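Local coordinates for protein beta-N-acetylglucosaminidase Nag2 (Vibrio harveyi, PDB 6EZR) that probably hydrolyses terminal non-reducing N-acetyl-D-hexosamine residues of N-acetyl-beta-D-hexosaminides, as a beta-N-acetylglucosaminidase of glycosyl hydrolase family 20, at residues A[20-25]-A[83-88]; A[31-36]-A[70-75]; A[183-188]-A[630-635]. One frame throughout, in Å; residues are numbered along the deposited sequence.

In the fold
All three contacts tie together parts of the chain far apart in sequence, but in different settings. Interactions 1 and 2 belong to the same N-terminal beta region: strand 19-28 leads on to strand 34-35, and strand 72-73 to strand 78-85, so both antiparallel pairings join the same two runs of chain, with centres 26 Å apart. Interaction 1 is partly buried and combines a backbone ladder with aromatic packing; interaction 2 lies at the surface, where a short ladder has polar and aliphatic side chains on one face and two buried leucines on the other. Interaction 3, also partly buried and centred 47 Å from interaction 1, joins two helix ends through side chains, an arginine-glutamine bond and aliphatic contacts.

Interaction 1 (A[20-25]-A[83-88]); sequences CRFGLT and FSIGSN
Cys20, Arg21 and Phe22 pair with Ile85, Ser84 and Phe83 in an antiparallel beta ladder that joins edge strand 78-85 to strand 19-28 of the N-terminal sheet. The axes of the paired segments approach to 4.7 Å, with N-to-C directions 148° apart.

Four backbone hydrogen bonds define the register. Cys20 and Ile85 bond reciprocally, N to O in both directions, and so do Phe22 and Phe83. Between them Arg21 and Ser84 form the non-hydrogen-bonded pair, their CA atoms 4.3 Å apart. The shortest of the four, from Phe22 N to Phe83 O at 2.8 Å, is almost straight.

Apolar contacts occupy the face carrying Cys20, Phe22, Phe83 and Ile85. The two phenylalanine rings are nearly parallel, at 26°, but with centroids 5.3 Å apart they are slid so far that they barely overlap. Instead, Phe22 CB lies over a face of the Phe83 ring, a CH-pi contact of 4.2 Å from CB to the centroid. A chi1 of 68° sets Phe83 CG between its backbone N and carbonyl carbon, which carries the ring across toward Phe22. Ile85 CG1 approaches the Phe22 ring in plane at its edge, 3.7 Å from CE2, and also touches Cys20 CB. Leu10 and Val12 of strand 6-16, with Phe90, extend this buried layer.

Polar groups mark the other face. The aliphatic start of Arg21 runs alongside Ser84 OG, while its guanidinium leads away to a salt bridge with Glu82.

Beyond the ladder Gly86 centres an inverse gamma turn. The Ser87 side chain lies about 9 Å from that of Trp546, an N-acetyl-D-glucosamine-binding residue, and Ser87 OG donates a 2.7 Å hydrogen bond to Asn88 O.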
# COMPACT_ATOMS: atom_id res chain seq x y z
N CYS A 20 -27.00 3.74 -9.86
CA CYS A 20 -27.04 2.49 -10.63
C CYS A 20 -28.01 1.50 -10.01
O CYS A 20 -27.99 1.32 -8.79
CB CYS A 20 -25.66 1.82 -10.68
SG CYS A 20 -24.50 2.66 -11.77
N ARG A 21 -28.82 0.86 -10.85
CA ARG A 21 -29.76 -0.17 -10.41
C ARG A 21 -29.37 -1.51 -11.01
O ARG A 21 -29.05 -1.59 -12.21
CB ARG A 21 -31.20 0.20 -10.79
CG ARG A 21 -32.26 -0.67 -10.13
CD ARG A 21 -33.65 -0.08 -10.32
NE ARG A 21 -34.03 -0.06 -11.73
CZ ARG A 21 -34.85 -0.91 -12.33
NH1 ARG A 21 -35.45 -1.89 -11.68
NH2 ARG A 21 -35.08 -0.77 -13.62
N PHE A 22 -29.38 -2.55 -10.18
CA PHE A 22 -29.00 -3.89 -10.56
C PHE A 22 -30.11 -4.90 -10.32
O PHE A 22 -30.91 -4.75 -9.38
CB PHE A 22 -27.77 -4.36 -9.78
CG PHE A 22 -26.56 -3.48 -9.93
CD1 PHE A 22 -25.63 -3.70 -10.94
CD2 PHE A 22 -26.36 -2.42 -9.05
CE1 PHE A 22 -24.52 -2.88 -11.07
CE2 PHE A 22 -25.24 -1.61 -9.17
CZ PHE A 22 -24.32 -1.83 -10.18
N GLY A 23 -30.15 -5.92 -11.18
CA GLY A 23 -30.96 -7.10 -10.96
C GLY A 23 -30.04 -8.18 -10.45
O GLY A 23 -28.94 -8.36 -10.98
N LEU A 24 -30.46 -8.87 -9.41
CA LEU A 24 -29.73 -10.01 -8.85
C LEU A 24 -30.63 -11.22 -8.98
O LEU A 24 -31.70 -11.24 -8.37
CB LEU A 24 -29.41 -9.75 -7.37
CG LEU A 24 -28.70 -10.85 -6.56
CD1 LEU A 24 -27.98 -10.24 -5.36
CD2 LEU A 24 -29.65 -11.94 -6.07
N THR A 25 -30.18 -12.23 -9.73
CA THR A 25 -30.88 -13.52 -9.80
C THR A 25 -30.05 -14.63 -9.16
O THR A 25 -28.94 -14.88 -9.58
CB THR A 25 -31.21 -13.92 -11.26
OG1 THR A 25 -31.71 -12.78 -11.97
CG2 THR A 25 -32.28 -15.01 -11.29
N PHE A 83 -31.53 -3.93 -6.35
CA PHE A 83 -30.97 -2.95 -5.44
C PHE A 83 -30.26 -1.87 -6.25
O PHE A 83 -30.02 -2.03 -7.46
CB PHE A 83 -30.01 -3.60 -4.42
CG PHE A 83 -28.75 -4.14 -5.03
CD1 PHE A 83 -28.70 -5.45 -5.53
CD2 PHE A 83 -27.60 -3.36 -5.11
CE1 PHE A 83 -27.54 -5.96 -6.09
CE2 PHE A 83 -26.44 -3.85 -5.68
CZ PHE A 83 -26.41 -5.15 -6.17
N SER A 84 -29.93 -0.79 -5.57
CA SER A 84 -29.26 0.35 -6.17
C SER A 84 -28.09 0.81 -5.31
O SER A 84 -28.04 0.56 -4.09
CB SER A 84 -30.24 1.50 -6.37
OG SER A 84 -31.18 1.21 -7.39
N ILE A 85 -27.16 1.49 -5.98
CA ILE A 85 -25.99 2.13 -5.36
C ILE A 85 -25.90 3.56 -5.86
O ILE A 85 -26.40 3.90 -6.94
CB ILE A 85 -24.67 1.39 -5.69
CG1 ILE A 85 -24.37 1.42 -7.19
CG2 ILE A 85 -24.75 -0.05 -5.23
CD1 ILE A 85 -22.99 0.94 -7.58
N GLY A 86 -25.26 4.41 -5.07
CA GLY A 86 -25.05 5.79 -5.43
C GLY A 86 -23.73 5.89 -6.14
O GLY A 86 -22.71 6.18 -5.53
N SER A 87 -23.73 5.58 -7.43
CA SER A 87 -22.51 5.71 -8.22
C SER A 87 -22.76 5.82 -9.71
O SER A 87 -23.85 5.50 -10.23
CB SER A 87 -21.53 4.56 -7.92
OG SER A 87 -21.41 3.63 -8.99
N ASN A 88 -21.70 6.26 -10.38
CA ASN A 88 -21.65 6.32 -11.83
C ASN A 88 -21.29 4.95 -12.39
O ASN A 88 -20.97 4.05 -11.63
CB ASN A 88 -20.68 7.42 -12.27
CG ASN A 88 -21.30 8.81 -12.17
OD1 ASN A 88 -22.53 8.97 -12.25
ND2 ASN A 88 -20.45 9.81 -12.02

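Interaction 2 (A[31-36]-A[70-75]); sequences DQDLNS and GIVLAA
The carboxylate of Asp33 and the amide of Asn35 both meet segment 70-75, the first through a donor above its plane, the second through a Val72 methyl at its oxygen. Asp33 OD1 accepts a hydrogen bond from Ala75 N at 3.2 Å; the donor stands 42° out of the carboxylate plane. Asp33 CG is turned beside its own backbone N (chi1 -61°), bringing OD1 to Ala74 CA and Ala75 N, so a side-chain oxygen prolongs the line of backbone bonds. Asn35 lies beside Val72, both side chains pointing the same way, and its OD1 comes within 3.4 Å of Val72 CG2. The second methyl, Val72 CG1, touches Asp33 CB.

Backbone bonds set the antiparallel register. Leu34 and Leu73 bond reciprocally, with Leu34 N to Leu73 O and Leu73 N to Leu34 O both 2.9 Å; Ser36 N reaches Ile71 O at the same length. At the other end the Ala75 methyl packs against backbone, its CB 3.4 Å from Asp31 O. Leu73 O also accepts a hydrogen bond from Asn28 ND2, and is therefore gripped by two donors.

This two-stranded ribbon rests on the larger N-terminal sheet through its buried leucines. Leu34 packs on Ile102 and Phe104 of strand 99-105 and, together with Leu73, on Phe26 of strand 19-28, while the Asn35 backbone bonds to Val105.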
# COMPACT_ATOMS: atom_id res chain seq x y z
N ASP A 31 -31.18 -30.53 -7.08
CA ASP A 31 -32.39 -31.34 -7.26
C ASP A 31 -33.34 -31.29 -6.06
O ASP A 31 -34.49 -31.74 -6.17
CB ASP A 31 -32.03 -32.80 -7.58
CG ASP A 31 -31.19 -32.94 -8.85
OD1 ASP A 31 -31.46 -32.23 -9.84
OD2 ASP A 31 -30.25 -33.77 -8.86
N GLN A 32 -32.88 -30.74 -4.94
CA GLN A 32 -33.69 -30.58 -3.72
C GLN A 32 -33.91 -29.10 -3.37
O GLN A 32 -33.08 -28.24 -3.71
CB GLN A 32 -33.10 -31.34 -2.52
CG GLN A 32 -31.64 -31.05 -2.19
CD GLN A 32 -30.64 -31.92 -2.96
OE1 GLN A 32 -30.94 -33.05 -3.35
NE2 GLN A 32 -29.43 -31.39 -3.17
N ASP A 33 -35.02 -28.83 -2.69
CA ASP A 33 -35.41 -27.48 -2.25
C ASP A 33 -34.42 -26.91 -1.24
O ASP A 33 -33.81 -27.66 -0.47
CB ASP A 33 -36.79 -27.51 -1.60
CG ASP A 33 -37.89 -27.97 -2.54
OD1 ASP A 33 -37.60 -28.27 -3.72
OD2 ASP A 33 -39.06 -28.03 -2.09
N LEU A 34 -34.29 -25.59 -1.23
CA LEU A 34 -33.52 -24.88 -0.20
C LEU A 34 -34.50 -24.36 0.84
O LEU A 34 -35.44 -23.65 0.50
CB LEU A 34 -32.73 -23.71 -0.79
CG LEU A 34 -31.43 -24.09 -1.51
CD1 LEU A 34 -30.92 -22.91 -2.32
CD2 LEU A 34 -30.36 -24.56 -0.53
N ASN A 35 -34.27 -24.74 2.10
CA ASN A 35 -35.13 -24.33 3.22
C ASN A 35 -34.35 -23.46 4.19
O ASN A 35 -33.19 -23.76 4.50
CB ASN A 35 -35.68 -25.56 3.96
CG ASN A 35 -36.55 -26.44 3.08
OD1 ASN A 35 -37.76 -26.25 3.00
ND2 ASN A 35 -35.93 -27.41 2.41
N SER A 36 -35.00 -22.40 4.68
CA SER A 36 -34.41 -21.45 5.63
C SER A 36 -33.03 -20.99 5.18
O SER A 36 -32.03 -21.06 5.91
CB SER A 36 -34.39 -22.03 7.06
OG SER A 36 -35.67 -21.92 7.65
N GLY A 70 -39.49 -15.32 1.25
CA GLY A 70 -39.96 -16.70 1.26
C GLY A 70 -39.01 -17.64 1.98
O GLY A 70 -37.79 -17.46 1.92
N ILE A 71 -39.58 -18.65 2.63
CA ILE A 71 -38.81 -19.60 3.46
C ILE A 71 -38.23 -20.79 2.67
O ILE A 71 -37.27 -21.42 3.12
CB ILE A 71 -39.64 -20.06 4.69
CG1 ILE A 71 -38.76 -20.75 5.74
CG2 ILE A 71 -40.81 -20.96 4.30
CD1 ILE A 71 -39.35 -20.76 7.13
N VAL A 72 -38.80 -21.07 1.49
CA VAL A 72 -38.33 -22.16 0.60
C VAL A 72 -38.04 -21.63 -0.81
O VAL A 72 -38.82 -20.86 -1.36
CB VAL A 72 -39.37 -23.30 0.45
CG1 VAL A 72 -38.81 -24.47 -0.35
CG2 VAL A 72 -39.84 -23.79 1.81
N LEU A 73 -36.91 -22.05 -1.38
CA LEU A 73 -36.65 -21.89 -2.82
C LEU A 73 -36.58 -23.27 -3.44
O LEU A 73 -35.64 -24.03 -3.20
CB LEU A 73 -35.36 -21.10 -3.09
CG LEU A 73 -35.01 -20.84 -4.57
CD1 LEU A 73 -36.07 -20.04 -5.31
CD2 LEU A 73 -33.66 -20.15 -4.69
N ALA A 74 -37.59 -23.60 -4.26
CA ALA A 74 -37.70 -24.93 -4.85
C ALA A 74 -36.56 -25.25 -5.81
O ALA A 74 -35.84 -24.36 -6.28
CB ALA A 74 -39.04 -25.07 -5.56
N ALA A 75 -36.38 -26.54 -6.06
CA ALA A 75 -35.40 -27.03 -7.03
C ALA A 75 -35.72 -26.45 -8.40
O ALA A 75 -36.89 -26.36 -8.78
CB ALA A 75 -35.42 -28.55 -7.07

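Interaction 3 (A[183-188]-A[630-635]); sequences QRIHQF and LDLQGV
Ile185 and Gln633 bring the backbones nearest, CA to CA 6.3 Å, where the C-terminal ends of two helices meet. Helix 172-186 closes with a wider pi-type turn, and Gln187 leaves it with positive phi. Helix 616-632 finishes in a Schellman motif: Gly634 adopts a phi of 62°, Val635 N bonds back to Leu630 O and Gly634 N to Asp631 O.

Arg184 NH2 donates to Gln633 OE1 at 3.0 Å. The oxygen lies at the guanidinium edge, only 8° out of plane, while the guanidinium and amide planes are turned 44° apart. A water donates to the same OE1 at 2.8 Å and is met more weakly by Arg184 NH1. Glu181 forms a salt bridge to NH2. Leu629 O accepts from Gln633 NE2; with both ends of the amide bonded, its rotation is fixed.

Ile185 is wedged among these groups. Its CG1 lies above one face of the Arg184 guanidinium, toward the rim, and touches Gln633 CG at 4.1 Å; its CG2 sits over the centre of the His186 ring and reaches Leu632 CB at 4.3 Å.

With helix 279-291 of the catalytic barrel also touching Arg184 and Gln633, this is an interdomain seam, consistent with the family 20 fold in which domain 2 flanks a TIM barrel.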
# COMPACT_ATOMS: atom_id res chain seq x y z
N GLN A 183 24.48 -13.07 -6.48
CA GLN A 183 24.30 -14.49 -6.18
C GLN A 183 22.85 -14.92 -6.44
O GLN A 183 22.60 -15.84 -7.21
CB GLN A 183 24.69 -14.80 -4.73
CG GLN A 183 24.88 -16.28 -4.42
CD GLN A 183 26.08 -16.90 -5.13
OE1 GLN A 183 27.12 -16.26 -5.27
NE2 GLN A 183 25.94 -18.15 -5.56
N ARG A 184 21.90 -14.22 -5.80
CA ARG A 184 20.46 -14.53 -5.91
C ARG A 184 19.91 -14.50 -7.34
O ARG A 184 19.19 -15.42 -7.74
CB ARG A 184 19.65 -13.55 -5.06
CG ARG A 184 18.20 -13.96 -4.84
CD ARG A 184 17.47 -12.95 -3.97
NE ARG A 184 17.35 -11.63 -4.60
CZ ARG A 184 16.50 -11.30 -5.57
NH1 ARG A 184 15.65 -12.18 -6.09
NH2 ARG A 184 16.49 -10.05 -6.04
N ILE A 185 20.25 -13.46 -8.09
CA ILE A 185 19.71 -13.24 -9.43
C ILE A 185 20.47 -14.06 -10.47
O ILE A 185 19.88 -14.90 -11.16
CB ILE A 185 19.73 -11.73 -9.81
CG1 ILE A 185 18.86 -10.92 -8.83
CG2 ILE A 185 19.23 -11.51 -11.24
CD1 ILE A 185 19.10 -9.43 -8.88
N HIS A 186 21.77 -13.81 -10.57
CA HIS A 186 22.62 -14.33 -11.65
C HIS A 186 23.45 -15.59 -11.33
O HIS A 186 24.00 -16.19 -12.25
CB HIS A 186 23.57 -13.23 -12.12
CG HIS A 186 22.88 -12.05 -12.71
ND1 HIS A 186 22.76 -10.85 -12.05
CD2 HIS A 186 22.26 -11.88 -13.90
CE1 HIS A 186 22.11 -9.99 -12.81
NE2 HIS A 186 21.79 -10.59 -13.94
N GLN A 187 23.52 -15.97 -10.05
CA GLN A 187 24.39 -17.06 -9.57
C GLN A 187 25.89 -16.75 -9.81
O GLN A 187 26.72 -17.65 -10.02
CB GLN A 187 23.97 -18.43 -10.16
CG GLN A 187 22.59 -18.91 -9.73
CD GLN A 187 21.43 -18.24 -10.47
OE1 GLN A 187 21.46 -18.09 -11.70
NE2 GLN A 187 20.40 -17.83 -9.73
N PHE A 188 26.21 -15.46 -9.74
CA PHE A 188 27.55 -14.93 -9.96
C PHE A 188 28.18 -14.59 -8.61
O PHE A 188 27.74 -13.67 -7.92
CB PHE A 188 27.48 -13.68 -10.83
CG PHE A 188 28.79 -13.29 -11.43
CD1 PHE A 188 29.27 -13.96 -12.55
CD2 PHE A 188 29.55 -12.27 -10.88
CE1 PHE A 188 30.48 -13.61 -13.12
CE2 PHE A 188 30.77 -11.92 -11.44
CZ PHE A 188 31.23 -12.59 -12.56
N LEU A 630 13.60 -8.31 -14.52
CA LEU A 630 12.40 -8.63 -13.74
C LEU A 630 11.90 -10.06 -13.98
O LEU A 630 11.28 -10.66 -13.09
CB LEU A 630 11.28 -7.62 -14.03
CG LEU A 630 11.45 -6.20 -13.48
CD1 LEU A 630 10.33 -5.29 -13.96
CD2 LEU A 630 11.47 -6.22 -11.96
N ASP A 631 12.16 -10.58 -15.18
CA ASP A 631 11.84 -11.97 -15.54
C ASP A 631 12.76 -12.97 -14.84
O ASP A 631 12.29 -13.98 -14.34
CB ASP A 631 11.94 -12.20 -17.05
CG ASP A 631 10.89 -11.44 -17.82
OD1 ASP A 631 9.69 -11.60 -17.52
OD2 ASP A 631 11.27 -10.70 -18.75
N LEU A 632 14.06 -12.69 -14.83
CA LEU A 632 15.02 -13.53 -14.09
C LEU A 632 14.62 -13.71 -12.62
O LEU A 632 14.84 -14.77 -12.04
CB LEU A 632 16.44 -12.94 -14.19
CG LEU A 632 17.13 -13.00 -15.57
CD1 LEU A 632 18.36 -12.10 -15.59
CD2 LEU A 632 17.52 -14.42 -15.97
N GLN A 633 14.01 -12.68 -12.03
CA GLN A 633 13.50 -12.73 -10.65
C GLN A 633 12.04 -13.21 -10.52
O GLN A 633 11.51 -13.27 -9.41
CB GLN A 633 13.61 -11.34 -10.02
CG GLN A 633 14.99 -10.72 -10.08
CD GLN A 633 14.98 -9.27 -9.66
OE1 GLN A 633 15.05 -8.96 -8.48
NE2 GLN A 633 14.91 -8.37 -10.64
N GLY A 634 11.39 -13.55 -11.62
CA GLY A 634 10.01 -14.02 -11.62
C GLY A 634 8.98 -13.03 -11.09
O GLY A 634 8.05 -13.43 -10.40
N VAL A 635 9.17 -11.75 -11.42
CA VAL A 635 8.23 -10.70 -11.02
C VAL A 635 7.10 -10.63 -12.05
O VAL A 635 7.36 -10.38 -13.23
CB VAL A 635 8.91 -9.32 -10.93
CG1 VAL A 635 7.92 -8.23 -10.52
CG2 VAL A 635 10.09 -9.37 -9.95
O HOH W 1 13.25 -10.25 -6.69